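Local coordinates for protein DNA ligase (Aquifex aeolicus, PDB 3QWU) that probably uses ATP to join nucleic acid ends, as a putative ATP-dependent ligase that binds adenosine and calcium, at residues Glu186-Phe191 with Lys202-Arg207. Numbering follows the deposited sequence.
Sequences EILGRF and KEILKR
Leu188 and Ile204 meet side by side, their chains running past each other in opposite senses, with Leu188 CG 3.9 Å from Ile204 CG2. The second branch of the isoleucine reaches further along the strand: its CD1 lies 4.0 Å from Leu188 CB and 4.1 Å from Phe191 CZ, approaching the ring obliquely. CG2 thus serves Leu188 alone, whereas CD1 bridges Leu188 and Phe191, an arrangement set by the first torsion (chi1 -76°), which places CG2 anti to the backbone N and CG1 beside it. Leu188 CD1, which also borders Ile204 CG2, sits 4.0 Å from Arg207 NH2, at the edge of the guanidinium and near its plane. The arginine gets there by a bend at chi3 (71°) in an otherwise extended chain. Its NH2 is also 4.7 Å from Glu186 OE2, too far for a salt bridge, though the opposite charges may still attract weakly.

These contacts lay helix 195-210 against strand 187-191, an outermost strand of the mixed sheet in what is probably the nucleotidyltransferase (adenylation) domain of this putative ligase, within its RNA ligase family region (ATP-grasp clan). The two short axes run nearly antiparallel (161°) and approach to 11.1 Å, and the buried area, 145 Å² summed over both sides, is small. With Leu188 cut back to an alanine, Ile204 CG2 and the guanidinium edge of Arg207 would probably lose the branch they pack on, opening a gap between strand and helix.

Further out, backbone hydrogen bonds pair Glu186 with Glu79, Leu188 and Gly189 with Val77, and Phe191 with Phe75, fixing the strand to its antiparallel neighbour 75-80. That neighbour carries Glu78 and Glu79 of the adenosine site, and the Leu188 side chain lies about 8 Å from the bound adenosine. Phe208, one helix residue beyond Arg207, touches both Glu186 and Leu188.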
loop_
_atom_site.group_PDB
_atom_site.type_symbol
_atom_site.label_atom_id
_atom_site.label_comp_id
_atom_site.label_asym_id
_atom_site.label_seq_id
_atom_site.Cartn_x
_atom_site.Cartn_y
_atom_site.Cartn_z
ATOM N N GLU A 186 -26.475 -15.415 12.306
ATOM C CA GLU A 186 -27.107 -16.553 11.647
ATOM C C GLU A 186 -26.184 -17.751 11.780
ATOM O O GLU A 186 -24.983 -17.611 11.594
ATOM C CB GLU A 186 -27.391 -16.265 10.148
ATOM C CG GLU A 186 -27.822 -17.544 9.345
ATOM C CD GLU A 186 -28.185 -17.312 7.888
ATOM O OE1 GLU A 186 -27.894 -16.229 7.375
ATOM O OE2 GLU A 186 -28.752 -18.226 7.227
ATOM N N ILE A 187 -26.745 -18.946 12.067
ATOM C CA ILE A 187 -25.961 -20.162 12.144
ATOM C C ILE A 187 -26.299 -20.963 10.909
ATOM O O ILE A 187 -27.480 -21.265 10.671
ATOM C CB ILE A 187 -26.283 -21.005 13.338
ATOM C CG1 ILE A 187 -26.282 -20.197 14.651
ATOM C CG2 ILE A 187 -25.295 -22.204 13.435
ATOM C CD1 ILE A 187 -24.904 -20.076 15.403
ATOM N N LEU A 188 -25.280 -21.301 10.104
ATOM C CA LEU A 188 -25.511 -22.030 8.846
ATOM C C LEU A 188 -25.574 -23.532 9.045
ATOM O O LEU A 188 -26.234 -24.230 8.274
ATOM C CB LEU A 188 -24.436 -21.713 7.816
ATOM C CG LEU A 188 -24.523 -20.348 7.145
ATOM C CD1 LEU A 188 -25.916 -20.153 6.476
ATOM C CD2 LEU A 188 -24.134 -19.154 8.093
ATOM N N GLY A 189 -24.878 -23.995 10.091
ATOM C CA GLY A 189 -24.919 -25.363 10.523
ATOM C C GLY A 189 -23.523 -25.895 10.816
ATOM O O GLY A 189 -22.539 -25.132 10.943
ATOM N N ARG A 190 -23.461 -27.215 10.943
ATOM C CA ARG A 190 -22.286 -27.959 11.360
ATOM C C ARG A 190 -21.811 -28.769 10.191
ATOM O O ARG A 190 -22.594 -29.510 9.595
ATOM C CB ARG A 190 -22.680 -28.902 12.494
ATOM C CG ARG A 190 -21.550 -29.703 13.050
ATOM C CD ARG A 190 -21.992 -30.331 14.290
ATOM N NE ARG A 190 -20.884 -30.825 15.080
ATOM C CZ ARG A 190 -20.318 -32.000 14.907
ATOM N NH1 ARG A 190 -20.738 -32.799 13.936
ATOM N NH2 ARG A 190 -19.309 -32.363 15.701
ATOM N N PHE A 191 -20.535 -28.634 9.858
ATOM C CA PHE A 191 -20.026 -29.155 8.584
ATOM C C PHE A 191 -18.716 -29.857 8.767
ATOM O O PHE A 191 -18.056 -29.671 9.791
ATOM C CB PHE A 191 -19.833 -28.022 7.556
ATOM C CG PHE A 191 -21.116 -27.374 7.122
ATOM C CD1 PHE A 191 -21.856 -27.906 6.081
ATOM C CD2 PHE A 191 -21.586 -26.236 7.762
ATOM C CE1 PHE A 191 -23.074 -27.320 5.702
ATOM C CE2 PHE A 191 -22.768 -25.634 7.374
ATOM C CZ PHE A 191 -23.514 -26.172 6.353
ATOM N N LYS A 202 -19.687 -23.739 -0.204
ATOM C CA LYS A 202 -19.439 -22.851 -1.367
ATOM C C LYS A 202 -20.725 -22.252 -1.881
ATOM O O LYS A 202 -20.735 -21.103 -2.295
ATOM C CB LYS A 202 -18.709 -23.563 -2.510
ATOM C CG LYS A 202 -17.251 -23.730 -2.211
ATOM C CD LYS A 202 -16.457 -24.618 -3.183
ATOM C CE LYS A 202 -16.152 -23.976 -4.525
ATOM N NZ LYS A 202 -14.680 -24.126 -4.870
ATOM N N GLU A 203 -21.806 -23.014 -1.866
ATOM C CA GLU A 203 -23.081 -22.443 -2.246
ATOM C C GLU A 203 -23.435 -21.292 -1.260
ATOM O O GLU A 203 -23.921 -20.223 -1.675
ATOM C CB GLU A 203 -24.141 -23.519 -2.281
ATOM C CG GLU A 203 -25.567 -23.036 -2.567
ATOM C CD GLU A 203 -25.753 -22.354 -3.948
ATOM O OE1 GLU A 203 -25.469 -23.016 -4.996
ATOM O OE2 GLU A 203 -26.199 -21.148 -3.970
ATOM N N ILE A 204 -23.136 -21.484 0.028
ATOM C CA ILE A 204 -23.462 -20.496 1.026
ATOM C C ILE A 204 -22.715 -19.182 0.770
ATOM O O ILE A 204 -23.322 -18.110 0.743
ATOM C CB ILE A 204 -23.215 -21.051 2.457
ATOM C CG1 ILE A 204 -24.371 -22.024 2.812
ATOM C CG2 ILE A 204 -23.064 -19.898 3.514
ATOM C CD1 ILE A 204 -24.089 -22.908 3.964
ATOM N N LEU A 205 -21.435 -19.273 0.480
ATOM C CA LEU A 205 -20.633 -18.070 0.166
ATOM C C LEU A 205 -21.015 -17.390 -1.126
ATOM O O LEU A 205 -21.024 -16.177 -1.175
ATOM C CB LEU A 205 -19.118 -18.342 0.245
ATOM C CG LEU A 205 -18.784 -18.360 1.765
ATOM C CD1 LEU A 205 -17.642 -19.201 1.951
ATOM C CD2 LEU A 205 -18.569 -16.930 2.412
ATOM N N LYS A 206 -21.391 -18.152 -2.124
ATOM C CA LYS A 206 -21.882 -17.620 -3.359
ATOM C C LYS A 206 -23.152 -16.817 -3.089
ATOM O O LYS A 206 -23.315 -15.734 -3.612
ATOM C CB LYS A 206 -22.207 -18.782 -4.321
ATOM C CG LYS A 206 -22.747 -18.345 -5.680
ATOM C CD LYS A 206 -23.510 -19.440 -6.349
ATOM C CE LYS A 206 -23.889 -19.085 -7.780
ATOM N NZ LYS A 206 -25.373 -19.003 -7.984
ATOM N N ARG A 207 -24.052 -17.361 -2.261
ATOM C CA ARG A 207 -25.326 -16.699 -1.949
ATOM C C ARG A 207 -25.098 -15.393 -1.121
ATOM O O ARG A 207 -25.534 -14.298 -1.455
ATOM C CB ARG A 207 -26.264 -17.686 -1.241
ATOM C CG ARG A 207 -27.657 -17.107 -1.009
ATOM C CD ARG A 207 -28.602 -18.037 -0.323
ATOM N NE ARG A 207 -28.305 -18.278 1.081
ATOM C CZ ARG A 207 -27.716 -19.355 1.577
ATOM N NH1 ARG A 207 -27.324 -20.357 0.809
ATOM N NH2 ARG A 207 -27.552 -19.442 2.878
#